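Local coordinates for iron-regulated transcriptional activator AFT2 (Saccharomyces cerevisiae, PDB 4LMG), which activates iron-regulon genes when iron is low by recognising the CACCC element in their promoters through a zinc-bearing WRKY-GCM1 DNA-binding domain, at residues A[6-11]-A[89-94]; A[32-37]-A[99-104]; A[47-52]-A[74-79]. One frame throughout, in Å; residues are numbered along the deposited sequence.

Contact 1 (A[6-11]-A[89-94]); sequences LIHLDP and NVVVMN. With nucleotides of chain H.
Ile-7 and Val-92 grip each other through two backbone hydrogen bonds, Ile-7 N to Val-92 O at 2.9 Å and Val-92 N to Ile-7 O at 2.7 Å, the closed ring of a hydrogen-bonded antiparallel pair. Two residues on, Leu-9 N reaches Val-90 O at 2.8 Å in a nearly straight bond. Past that point the ladder opens, and a water spans the gap, accepting from Val-90 N and donating to Leu-9 O. This is how the short strand 7-8 joins the edge of the five-stranded antiparallel sheet of the WRKY-GCM1 fold, beside strand 87-93, whose other side is bonded to strand 76-82. His-8 and Val-91 form the non-hydrogen-bonded pair, side by side on one face. There Val-91 CG2 sits over the imidazole, 3.7 Å from the centroid of the His-8 ring, a CH-pi contact displaced toward the rim near CD2. The other branch of Val-91, CG1, which lies anti to the backbone N (chi1 -175°), meets Leu-6 CD1 at a tight 3.4 Å. On the opposite face Leu-9 splits its methyls: CD1 touches Val-92 CG2 at 3.6 Å, while CD2 leans on Val-90 CG1 at 3.8 Å. Val-90 also packs on Ile-77 and Ala-79 of the next strand. Farther out, Met-93 extends its thioether toward the sugar of DA1 of chain H, with SD 3.7 Å from C5' of that nucleotide.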
# COMPACT_ATOMS: atom_id res chain seq x y z
N LEU A 6 -21.85 -10.67 14.97
CA LEU A 6 -20.86 -10.12 15.89
C LEU A 6 -20.42 -11.18 16.89
O LEU A 6 -21.10 -11.41 17.89
CB LEU A 6 -21.43 -8.91 16.62
CG LEU A 6 -20.42 -8.01 17.33
CD1 LEU A 6 -19.53 -7.31 16.31
CD2 LEU A 6 -21.14 -6.98 18.19
N ILE A 7 -19.29 -11.81 16.63
CA ILE A 7 -18.82 -12.91 17.47
C ILE A 7 -17.45 -12.63 18.08
O ILE A 7 -16.46 -12.48 17.37
CB ILE A 7 -18.74 -14.23 16.67
CG1 ILE A 7 -20.08 -14.51 15.99
CG2 ILE A 7 -18.33 -15.38 17.58
CD1 ILE A 7 -20.05 -15.71 15.08
N HIS A 8 -17.40 -12.57 19.41
CA HIS A 8 -16.13 -12.37 20.11
C HIS A 8 -15.39 -13.68 20.27
O HIS A 8 -15.98 -14.70 20.63
CB HIS A 8 -16.37 -11.73 21.48
CG HIS A 8 -16.81 -10.30 21.42
ND1 HIS A 8 -18.07 -9.93 21.03
CD2 HIS A 8 -16.14 -9.16 21.69
CE1 HIS A 8 -18.17 -8.61 21.07
NE2 HIS A 8 -17.01 -8.12 21.47
N LEU A 9 -14.09 -13.66 19.98
CA LEU A 9 -13.26 -14.86 20.09
C LEU A 9 -12.61 -14.97 21.47
O LEU A 9 -12.12 -13.98 22.02
CB LEU A 9 -12.18 -14.86 19.01
CG LEU A 9 -12.51 -15.58 17.70
CD1 LEU A 9 -13.90 -15.20 17.20
CD2 LEU A 9 -11.46 -15.29 16.64
N ASP A 10 -12.62 -16.18 22.02
CA ASP A 10 -12.01 -16.45 23.32
C ASP A 10 -11.49 -17.88 23.38
O ASP A 10 -12.11 -18.80 22.85
CB ASP A 10 -13.02 -16.22 24.45
CG ASP A 10 -13.22 -14.75 24.75
OD1 ASP A 10 -12.23 -13.99 24.71
OD2 ASP A 10 -14.37 -14.36 25.04
N PRO A 11 -10.33 -18.07 24.03
CA PRO A 11 -9.56 -16.98 24.63
C PRO A 11 -8.62 -16.35 23.61
O PRO A 11 -8.31 -16.97 22.59
CB PRO A 11 -8.75 -17.70 25.71
CG PRO A 11 -8.51 -19.05 25.13
CD PRO A 11 -9.74 -19.39 24.32
N ASN A 89 -8.81 -7.50 21.86
CA ASN A 89 -10.03 -8.27 21.64
C ASN A 89 -10.25 -8.55 20.15
O ASN A 89 -9.97 -7.70 19.30
CB ASN A 89 -11.25 -7.62 22.30
CG ASN A 89 -11.54 -6.24 21.76
OD1 ASN A 89 -12.39 -6.07 20.88
ND2 ASN A 89 -10.86 -5.23 22.30
N VAL A 90 -10.73 -9.75 19.85
CA VAL A 90 -10.92 -10.14 18.46
C VAL A 90 -12.38 -10.48 18.19
O VAL A 90 -12.97 -11.30 18.89
CB VAL A 90 -10.04 -11.35 18.09
CG1 VAL A 90 -10.18 -11.68 16.62
CG2 VAL A 90 -8.58 -11.06 18.45
N VAL A 91 -12.95 -9.83 17.19
CA VAL A 91 -14.35 -10.04 16.85
C VAL A 91 -14.51 -10.41 15.38
O VAL A 91 -13.86 -9.84 14.51
CB VAL A 91 -15.19 -8.78 17.14
CG1 VAL A 91 -16.66 -9.07 16.90
CG2 VAL A 91 -14.96 -8.32 18.57
N VAL A 92 -15.39 -11.38 15.12
CA VAL A 92 -15.73 -11.76 13.76
C VAL A 92 -17.05 -11.10 13.36
O VAL A 92 -18.03 -11.15 14.10
CB VAL A 92 -15.88 -13.28 13.62
CG1 VAL A 92 -16.36 -13.64 12.22
CG2 VAL A 92 -14.57 -13.98 13.93
N MET A 93 -17.06 -10.47 12.19
CA MET A 93 -18.25 -9.79 11.68
C MET A 93 -18.69 -10.41 10.36
O MET A 93 -17.89 -11.06 9.68
CB MET A 93 -17.95 -8.31 11.48
CG MET A 93 -17.27 -7.64 12.67
SD MET A 93 -16.70 -5.97 12.31
CE MET A 93 -15.99 -5.52 13.89
N ASN A 94 -19.96 -10.22 10.01
CA ASN A 94 -20.51 -10.77 8.77
C ASN A 94 -19.96 -12.15 8.47
O ASN A 94 -19.21 -12.33 7.51
CB ASN A 94 -20.24 -9.83 7.60
CG ASN A 94 -21.08 -8.57 7.66
OD1 ASN A 94 -20.55 -7.46 7.77
ND2 ASN A 94 -22.40 -8.73 7.59
O5' DA H 1 -15.52 -2.00 12.10
C5' DA H 1 -15.61 -2.77 10.90
C4' DA H 1 -14.38 -2.57 10.03
O4' DA H 1 -14.44 -3.47 8.90
C3' DA H 1 -14.24 -1.19 9.40
O3' DA H 1 -12.88 -0.94 9.05
C2' DA H 1 -15.12 -1.32 8.16
C1' DA H 1 -14.90 -2.77 7.75
N9 DA H 1 -16.12 -3.43 7.29
C8 DA H 1 -17.10 -3.98 8.06
N7 DA H 1 -18.08 -4.51 7.37
C5 DA H 1 -17.71 -4.30 6.05
C6 DA H 1 -18.33 -4.63 4.83
N6 DA H 1 -19.50 -5.27 4.74
N1 DA H 1 -17.69 -4.27 3.69
C2 DA H 1 -16.52 -3.63 3.78
N3 DA H 1 -15.84 -3.27 4.87
C4 DA H 1 -16.50 -3.64 5.98
O HOH W 1 -12.00 -10.99 22.07

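Contact 2 (A[32-37]-A[99-104]); sequences QGIDIV and HELRFD. With ZN (zinc ion), chain I; nucleotides of chain G.
Gly-33 and Leu-101 make the close part of this contact, with no hydrogen bond between the two segments. The CB of Leu-101 lies 3.5 Å from Gly-33 O, and its CD1 is at the same 3.5 Å from Gln-32 O, so the leucine lies against two successive carbonyl oxygens. Its CD1 also reaches Ile-34 CG1 at 3.8 Å, the two side chains running side by side in the same direction. A chi1 of -52° swings CG of Leu-101 toward the Gln-32 and Gly-33 carbonyls, and the methyls follow, CD2 reaching Gly-33 O at 3.7 Å. Gly-33 has a positive phi of 71° and is the C-prime residue of a Schellman motif ending the helical run that begins with helix 21-29, in which Ile-34 N bonds to Phe-29 O and Gly-33 N to Tyr-30 O. Gly-33 presents bare backbone to Leu-101, and Gly-33 CA lies 4.0 Å from Phe-103 N. The contact thus sets the turn that leads from helix 21-29 into strand 36-42 against the start of helix 103-106. Phe-103 turns its ring toward Leu-134 and Ala-138 of helix 125-139. The exposed side is looser: Arg-102, at the N-cap position and poorly ordered, pairs with Asp-104 in a salt bridge, NE to OD2 at 3.2 Å, its hydrogen bonds weak. At the other end of 99-104, His-99 binds zinc through NE2 at 2.0 Å, while its ND1 donates to Glu-100 O at 3.2 Å from above the carbonyl plane, which, with the metal bond, probably restrains the ring's rotation.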
# COMPACT_ATOMS: atom_id res chain seq x y z
N GLN A 32 -10.42 -23.87 7.91
CA GLN A 32 -11.82 -23.64 7.55
C GLN A 32 -11.98 -23.22 6.08
O GLN A 32 -13.06 -22.82 5.66
CB GLN A 32 -12.44 -22.58 8.46
CG GLN A 32 -12.31 -22.89 9.94
CD GLN A 32 -13.24 -24.00 10.39
OE1 GLN A 32 -14.45 -23.94 10.18
NE2 GLN A 32 -12.67 -25.03 11.01
N GLY A 33 -10.89 -23.30 5.32
CA GLY A 33 -10.92 -22.88 3.93
C GLY A 33 -11.03 -21.37 3.81
O GLY A 33 -11.55 -20.85 2.81
N ILE A 34 -10.56 -20.67 4.83
CA ILE A 34 -10.61 -19.22 4.85
C ILE A 34 -9.21 -18.63 4.81
O ILE A 34 -8.38 -18.92 5.68
CB ILE A 34 -11.36 -18.70 6.09
CG1 ILE A 34 -12.81 -19.18 6.06
CG2 ILE A 34 -11.31 -17.18 6.15
CD1 ILE A 34 -13.60 -18.84 7.31
N ASP A 35 -8.95 -17.82 3.79
CA ASP A 35 -7.64 -17.23 3.56
C ASP A 35 -7.65 -15.76 3.95
O ASP A 35 -8.12 -14.91 3.19
CB ASP A 35 -7.27 -17.38 2.07
CG ASP A 35 -5.83 -17.00 1.78
OD1 ASP A 35 -5.16 -16.42 2.66
OD2 ASP A 35 -5.38 -17.26 0.65
N ILE A 36 -7.14 -15.45 5.14
CA ILE A 36 -7.21 -14.09 5.66
C ILE A 36 -6.10 -13.18 5.15
O ILE A 36 -4.94 -13.58 5.09
CB ILE A 36 -7.18 -14.07 7.20
CG1 ILE A 36 -5.86 -14.65 7.71
CG2 ILE A 36 -8.37 -14.83 7.78
CD1 ILE A 36 -5.58 -14.35 9.15
N VAL A 37 -6.47 -11.96 4.79
CA VAL A 37 -5.49 -10.92 4.49
C VAL A 37 -5.76 -9.69 5.34
O VAL A 37 -6.85 -9.55 5.90
CB VAL A 37 -5.49 -10.53 2.99
CG1 VAL A 37 -5.01 -11.70 2.14
CG2 VAL A 37 -6.88 -10.08 2.56
N HIS A 99 -18.52 -16.71 -1.38
CA HIS A 99 -17.69 -17.63 -2.16
C HIS A 99 -17.52 -18.95 -1.42
O HIS A 99 -17.76 -19.04 -0.22
CB HIS A 99 -16.32 -17.00 -2.40
CG HIS A 99 -15.59 -16.64 -1.14
ND1 HIS A 99 -14.69 -17.49 -0.54
CD2 HIS A 99 -15.65 -15.54 -0.37
CE1 HIS A 99 -14.22 -16.91 0.55
NE2 HIS A 99 -14.79 -15.73 0.68
N GLU A 100 -17.10 -19.97 -2.15
CA GLU A 100 -16.88 -21.28 -1.57
C GLU A 100 -15.57 -21.30 -0.77
O GLU A 100 -14.62 -20.60 -1.12
CB GLU A 100 -16.85 -22.36 -2.65
CG GLU A 100 -18.12 -22.43 -3.48
CD GLU A 100 -18.06 -23.48 -4.57
OE1 GLU A 100 -17.10 -24.28 -4.57
OE2 GLU A 100 -18.97 -23.50 -5.43
N LEU A 101 -15.55 -22.08 0.29
CA LEU A 101 -14.37 -22.20 1.13
C LEU A 101 -13.63 -23.49 0.81
O LEU A 101 -14.06 -24.58 1.20
CB LEU A 101 -14.76 -22.16 2.61
CG LEU A 101 -15.64 -20.99 3.04
CD1 LEU A 101 -15.83 -20.99 4.55
CD2 LEU A 101 -15.06 -19.67 2.58
N ARG A 102 -12.53 -23.37 0.08
CA ARG A 102 -11.77 -24.54 -0.34
C ARG A 102 -10.34 -24.50 0.19
O ARG A 102 -9.57 -23.60 -0.14
CB ARG A 102 -11.76 -24.65 -1.87
CG ARG A 102 -13.14 -24.82 -2.48
CD ARG A 102 -13.06 -25.00 -3.98
NE ARG A 102 -12.24 -26.15 -4.35
CZ ARG A 102 -11.95 -26.48 -5.61
NH1 ARG A 102 -12.40 -25.76 -6.61
NH2 ARG A 102 -11.20 -27.55 -5.85
N PHE A 103 -10.00 -25.48 1.02
CA PHE A 103 -8.67 -25.57 1.59
C PHE A 103 -7.66 -26.07 0.56
O PHE A 103 -6.50 -25.65 0.56
CB PHE A 103 -8.66 -26.49 2.81
CG PHE A 103 -7.30 -26.73 3.38
CD1 PHE A 103 -6.65 -27.93 3.18
CD2 PHE A 103 -6.66 -25.74 4.11
CE1 PHE A 103 -5.39 -28.15 3.71
CE2 PHE A 103 -5.40 -25.95 4.64
CZ PHE A 103 -4.76 -27.16 4.44
N ASP A 104 -8.10 -26.95 -0.33
CA ASP A 104 -7.21 -27.50 -1.36
C ASP A 104 -6.59 -26.40 -2.22
O ASP A 104 -5.40 -26.45 -2.53
CB ASP A 104 -7.95 -28.53 -2.22
CG ASP A 104 -9.32 -28.05 -2.67
OD1 ASP A 104 -10.24 -28.88 -2.77
OD2 ASP A 104 -9.48 -26.83 -2.93
ZN ZN I . -14.94 -14.75 2.46
P DG G 9 -6.12 -8.41 -1.18
OP1 DG G 9 -6.55 -9.76 -1.62
OP2 DG G 9 -7.12 -7.50 -0.58
O5' DG G 9 -4.89 -8.56 -0.18
C5' DG G 9 -3.73 -9.21 -0.67
C4' DG G 9 -2.47 -8.65 -0.03
O4' DG G 9 -2.11 -7.39 -0.66
C3' DG G 9 -2.58 -8.33 1.45
O3' DG G 9 -1.29 -8.52 2.02
C2' DG G 9 -3.00 -6.86 1.45
C1' DG G 9 -2.21 -6.32 0.26
N9 DG G 9 -2.82 -5.20 -0.46
C8 DG G 9 -4.12 -5.09 -0.88
N7 DG G 9 -4.37 -3.98 -1.52
C5 DG G 9 -3.15 -3.31 -1.53
C6 DG G 9 -2.80 -2.05 -2.08
O6 DG G 9 -3.53 -1.25 -2.69
N1 DG G 9 -1.46 -1.75 -1.87
C2 DG G 9 -0.57 -2.57 -1.21
N2 DG G 9 0.69 -2.11 -1.10
N3 DG G 9 -0.88 -3.75 -0.69
C4 DG G 9 -2.19 -4.05 -0.89
P DC G 10 -1.12 -8.75 3.60
OP1 DC G 10 0.16 -9.45 3.82
OP2 DC G 10 -2.37 -9.35 4.11
O5' DC G 10 -1.01 -7.26 4.18
C5' DC G 10 0.19 -6.52 3.99
C4' DC G 10 -0.01 -5.05 4.33
O4' DC G 10 -0.68 -4.36 3.24
C3' DC G 10 -0.84 -4.75 5.59
O3' DC G 10 -0.14 -3.86 6.44
C2' DC G 10 -2.07 -4.05 5.04
C1' DC G 10 -1.43 -3.34 3.85
N1 DC G 10 -2.40 -2.74 2.89
C2 DC G 10 -2.04 -1.57 2.21
O2 DC G 10 -0.92 -1.07 2.42
N3 DC G 10 -2.91 -1.02 1.34
C4 DC G 10 -4.10 -1.58 1.13
N4 DC G 10 -4.92 -0.99 0.25
C5 DC G 10 -4.50 -2.78 1.81
C6 DC G 10 -3.62 -3.31 2.67

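Contact 3 (A[47-52]-A[74-79]); sequences TFKCRS and PFRIRA. With ZN (zinc ion), chain I; nucleotides of chain H; nucleotides of chain G.
Phe-48 and Ile-77 hold the two strands together, Phe-48 N bonding to Ile-77 O at 2.7 Å and Ile-77 N to Phe-48 O at 3.0 Å. Their side chains cross with the CB atoms 3.9 Å apart, and the Phe-48 ring presents an edge to Ala-79 CB. On the other face Lys-49 and Arg-76 run alongside one another. The CD of Lys-49 sits over the centre of the Arg-76 guanidinium, 3.7 Å above its plane, while the C2 edge of the DA1 adenine of chain H comes over the opposite face, tilted to it, with C2 3.1 Å from Arg-76 NH2. A bend at chi2 (-58°) folds the arginine back so that NH1 donates to Phe-75 O at 2.8 Å, in the guanidinium plane; NH1 also bonds to Cys-73 O. These two bonds would hold the flat group between the lysine and the base.

Where the strands part, a water takes the N-H of Cys-50 and lies within bonding distance of Phe-75 O. Cys-50 SG binds zinc at 2.3 Å, with Cys-73, His-97 and His-99 completing the site, and approaches the Phe-75 ring obliquely. That ring stacks on His-97, consistent with a second-shell role in positioning that ligand. Just beyond, Ser-52 N donates to OP1 of DG9 of chain G, and Ser-52 OG bonds to OP1 of DT8 of chain G at 2.7 Å. Thr-47 OG1 bonds another phosphate. Lysine and arginine lie together facing DNA, where the phosphate of DG9 of chain G, near Lys-49, and a long, weak pairing of each with Glu-39 would probably offset their like charges.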
# COMPACT_ATOMS: atom_id res chain seq x y z
N THR A 47 -7.56 -5.00 10.85
CA THR A 47 -8.76 -5.51 10.22
C THR A 47 -8.40 -6.53 9.15
O THR A 47 -7.56 -6.27 8.29
CB THR A 47 -9.59 -4.38 9.58
OG1 THR A 47 -10.01 -3.46 10.59
CG2 THR A 47 -10.81 -4.95 8.88
N PHE A 48 -9.02 -7.69 9.22
CA PHE A 48 -8.74 -8.78 8.29
C PHE A 48 -9.95 -9.06 7.41
O PHE A 48 -11.08 -8.78 7.79
CB PHE A 48 -8.37 -10.05 9.07
CG PHE A 48 -7.20 -9.89 9.99
CD1 PHE A 48 -7.38 -9.40 11.27
CD2 PHE A 48 -5.93 -10.23 9.58
CE1 PHE A 48 -6.30 -9.26 12.13
CE2 PHE A 48 -4.85 -10.09 10.43
CZ PHE A 48 -5.04 -9.61 11.70
N LYS A 49 -9.69 -9.62 6.23
CA LYS A 49 -10.76 -10.08 5.36
C LYS A 49 -10.26 -11.23 4.48
O LYS A 49 -9.09 -11.60 4.54
CB LYS A 49 -11.28 -8.94 4.49
CG LYS A 49 -10.24 -8.35 3.55
CD LYS A 49 -10.84 -7.21 2.75
CE LYS A 49 -9.80 -6.55 1.86
NZ LYS A 49 -10.35 -5.31 1.24
N CYS A 50 -11.16 -11.80 3.69
CA CYS A 50 -10.78 -12.87 2.78
C CYS A 50 -9.94 -12.33 1.64
O CYS A 50 -10.26 -11.29 1.06
CB CYS A 50 -12.01 -13.58 2.22
SG CYS A 50 -12.86 -14.66 3.39
N ARG A 51 -8.86 -13.03 1.31
CA ARG A 51 -8.07 -12.67 0.14
C ARG A 51 -9.00 -12.53 -1.05
O ARG A 51 -9.94 -13.31 -1.22
CB ARG A 51 -7.01 -13.72 -0.16
CG ARG A 51 -6.13 -13.35 -1.35
CD ARG A 51 -5.14 -14.45 -1.66
NE ARG A 51 -4.45 -14.90 -0.46
CZ ARG A 51 -3.44 -14.24 0.11
NH1 ARG A 51 -3.00 -13.11 -0.41
NH2 ARG A 51 -2.88 -14.73 1.21
N SER A 52 -8.75 -11.51 -1.87
CA SER A 52 -9.56 -11.27 -3.06
C SER A 52 -9.13 -12.23 -4.17
O SER A 52 -7.98 -12.21 -4.61
CB SER A 52 -9.41 -9.82 -3.50
OG SER A 52 -10.35 -9.49 -4.52
N PRO A 74 -18.07 -10.06 2.35
CA PRO A 74 -18.34 -9.17 3.49
C PRO A 74 -17.66 -9.61 4.78
O PRO A 74 -17.53 -8.81 5.71
CB PRO A 74 -19.86 -9.28 3.65
CG PRO A 74 -20.17 -10.67 3.20
CD PRO A 74 -19.21 -10.96 2.08
N PHE A 75 -17.23 -10.87 4.84
CA PHE A 75 -16.55 -11.41 6.02
C PHE A 75 -15.47 -10.47 6.53
O PHE A 75 -14.65 -9.97 5.75
CB PHE A 75 -15.95 -12.78 5.70
CG PHE A 75 -15.25 -13.43 6.87
CD1 PHE A 75 -13.88 -13.34 7.00
CD2 PHE A 75 -15.97 -14.15 7.81
CE1 PHE A 75 -13.23 -13.95 8.07
CE2 PHE A 75 -15.33 -14.75 8.88
CZ PHE A 75 -13.96 -14.66 9.01
N ARG A 76 -15.47 -10.22 7.84
CA ARG A 76 -14.48 -9.32 8.44
C ARG A 76 -14.05 -9.79 9.83
O ARG A 76 -14.88 -10.23 10.63
CB ARG A 76 -15.02 -7.90 8.53
CG ARG A 76 -15.11 -7.15 7.21
CD ARG A 76 -13.76 -7.08 6.53
NE ARG A 76 -13.80 -6.22 5.34
CZ ARG A 76 -14.32 -6.59 4.17
NH1 ARG A 76 -14.85 -7.80 4.03
NH2 ARG A 76 -14.31 -5.75 3.15
N ILE A 77 -12.76 -9.69 10.10
CA ILE A 77 -12.25 -9.91 11.45
C ILE A 77 -11.57 -8.63 11.93
O ILE A 77 -10.75 -8.05 11.22
CB ILE A 77 -11.25 -11.07 11.50
CG1 ILE A 77 -11.90 -12.36 11.01
CG2 ILE A 77 -10.73 -11.25 12.92
CD1 ILE A 77 -10.99 -13.57 11.10
N ARG A 78 -11.92 -8.20 13.13
CA ARG A 78 -11.35 -6.97 13.68
C ARG A 78 -10.70 -7.22 15.03
O ARG A 78 -11.36 -7.62 15.98
CB ARG A 78 -12.43 -5.89 13.79
CG ARG A 78 -11.90 -4.51 14.16
CD ARG A 78 -12.93 -3.44 13.83
NE ARG A 78 -12.50 -2.11 14.26
CZ ARG A 78 -12.87 -1.56 15.41
NH1 ARG A 78 -13.66 -2.21 16.25
NH2 ARG A 78 -12.43 -0.34 15.73
N ALA A 79 -9.39 -7.01 15.10
CA ALA A 79 -8.67 -7.09 16.36
C ALA A 79 -8.35 -5.69 16.84
O ALA A 79 -7.75 -4.90 16.10
CB ALA A 79 -7.40 -7.90 16.19
ZN ZN I . -14.94 -14.75 2.46
O5' DA H 1 -15.52 -2.00 12.10
C5' DA H 1 -15.61 -2.77 10.90
C4' DA H 1 -14.38 -2.57 10.03
O4' DA H 1 -14.44 -3.47 8.90
C3' DA H 1 -14.24 -1.19 9.40
O3' DA H 1 -12.88 -0.94 9.05
C2' DA H 1 -15.12 -1.32 8.16
C1' DA H 1 -14.90 -2.77 7.75
N9 DA H 1 -16.12 -3.43 7.29
C8 DA H 1 -17.10 -3.98 8.06
N7 DA H 1 -18.08 -4.51 7.37
C5 DA H 1 -17.71 -4.30 6.05
C6 DA H 1 -18.33 -4.63 4.83
N6 DA H 1 -19.50 -5.27 4.74
N1 DA H 1 -17.69 -4.27 3.69
C2 DA H 1 -16.52 -3.63 3.78
N3 DA H 1 -15.84 -3.27 4.87
C4 DA H 1 -16.50 -3.64 5.98
P DG G 9 -6.12 -8.41 -1.18
OP1 DG G 9 -6.55 -9.76 -1.62
OP2 DG G 9 -7.12 -7.50 -0.58
O5' DG G 9 -4.89 -8.56 -0.18
C5' DG G 9 -3.73 -9.21 -0.67
C4' DG G 9 -2.47 -8.65 -0.03
O4' DG G 9 -2.11 -7.39 -0.66
C3' DG G 9 -2.58 -8.33 1.45
O3' DG G 9 -1.29 -8.52 2.02
C2' DG G 9 -3.00 -6.86 1.45
C1' DG G 9 -2.21 -6.32 0.26
N9 DG G 9 -2.82 -5.20 -0.46
C8 DG G 9 -4.12 -5.09 -0.88
N7 DG G 9 -4.37 -3.98 -1.52
C5 DG G 9 -3.15 -3.31 -1.53
C6 DG G 9 -2.80 -2.05 -2.08
O6 DG G 9 -3.53 -1.25 -2.69
N1 DG G 9 -1.46 -1.75 -1.87
C2 DG G 9 -0.57 -2.57 -1.21
N2 DG G 9 0.69 -2.11 -1.10
N3 DG G 9 -0.88 -3.75 -0.69
C4 DG G 9 -2.19 -4.05 -0.89
P DT G 8 -8.78 -7.86 -7.08
OP1 DT G 8 -9.21 -9.27 -7.00
OP2 DT G 8 -9.79 -6.78 -7.02
O5' DT G 8 -7.72 -7.57 -5.93
C5' DT G 8 -6.55 -8.37 -5.84
C4' DT G 8 -5.61 -7.80 -4.80
O4' DT G 8 -4.87 -6.68 -5.36
C3' DT G 8 -6.27 -7.27 -3.54
O3' DT G 8 -5.47 -7.66 -2.45
C2' DT G 8 -6.21 -5.75 -3.73
C1' DT G 8 -4.84 -5.66 -4.39
N1 DT G 8 -4.52 -4.36 -5.06
C2 DT G 8 -3.21 -3.93 -5.04
O2 DT G 8 -2.33 -4.55 -4.48
N3 DT G 8 -2.98 -2.75 -5.69
C4 DT G 8 -3.91 -1.97 -6.35
O4 DT G 8 -3.61 -0.91 -6.90
C5 DT G 8 -5.26 -2.48 -6.34
C7 DT G 8 -6.35 -1.71 -7.02
C6 DT G 8 -5.50 -3.64 -5.71
O HOH W 2 -13.85 -11.10 3.35

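In the fold
All three contacts reach one antiparallel sheet, ordered 7-8, 87-93, 76-82, 45-50, 36-42. Contacts 1 and 3, with centres about 12 Å apart, meet where strand 87-93 lies beside strand 76-82: Met-93 N is 2.7 Å from Arg-76 O, a probable hydrogen bond, and both contacts reach DA1 of chain H. Contacts 3 and 2, also about 12 Å between centres, join through the Asp-35 to Arg-51 salt bridge and through zinc, to which one gives Cys-50 and the other His-99. Contacts 1 and 2 do not touch, their centres about 18 Å apart. Contact 3 therefore stands between them, with the metal at one end of its strands and DNA along one face.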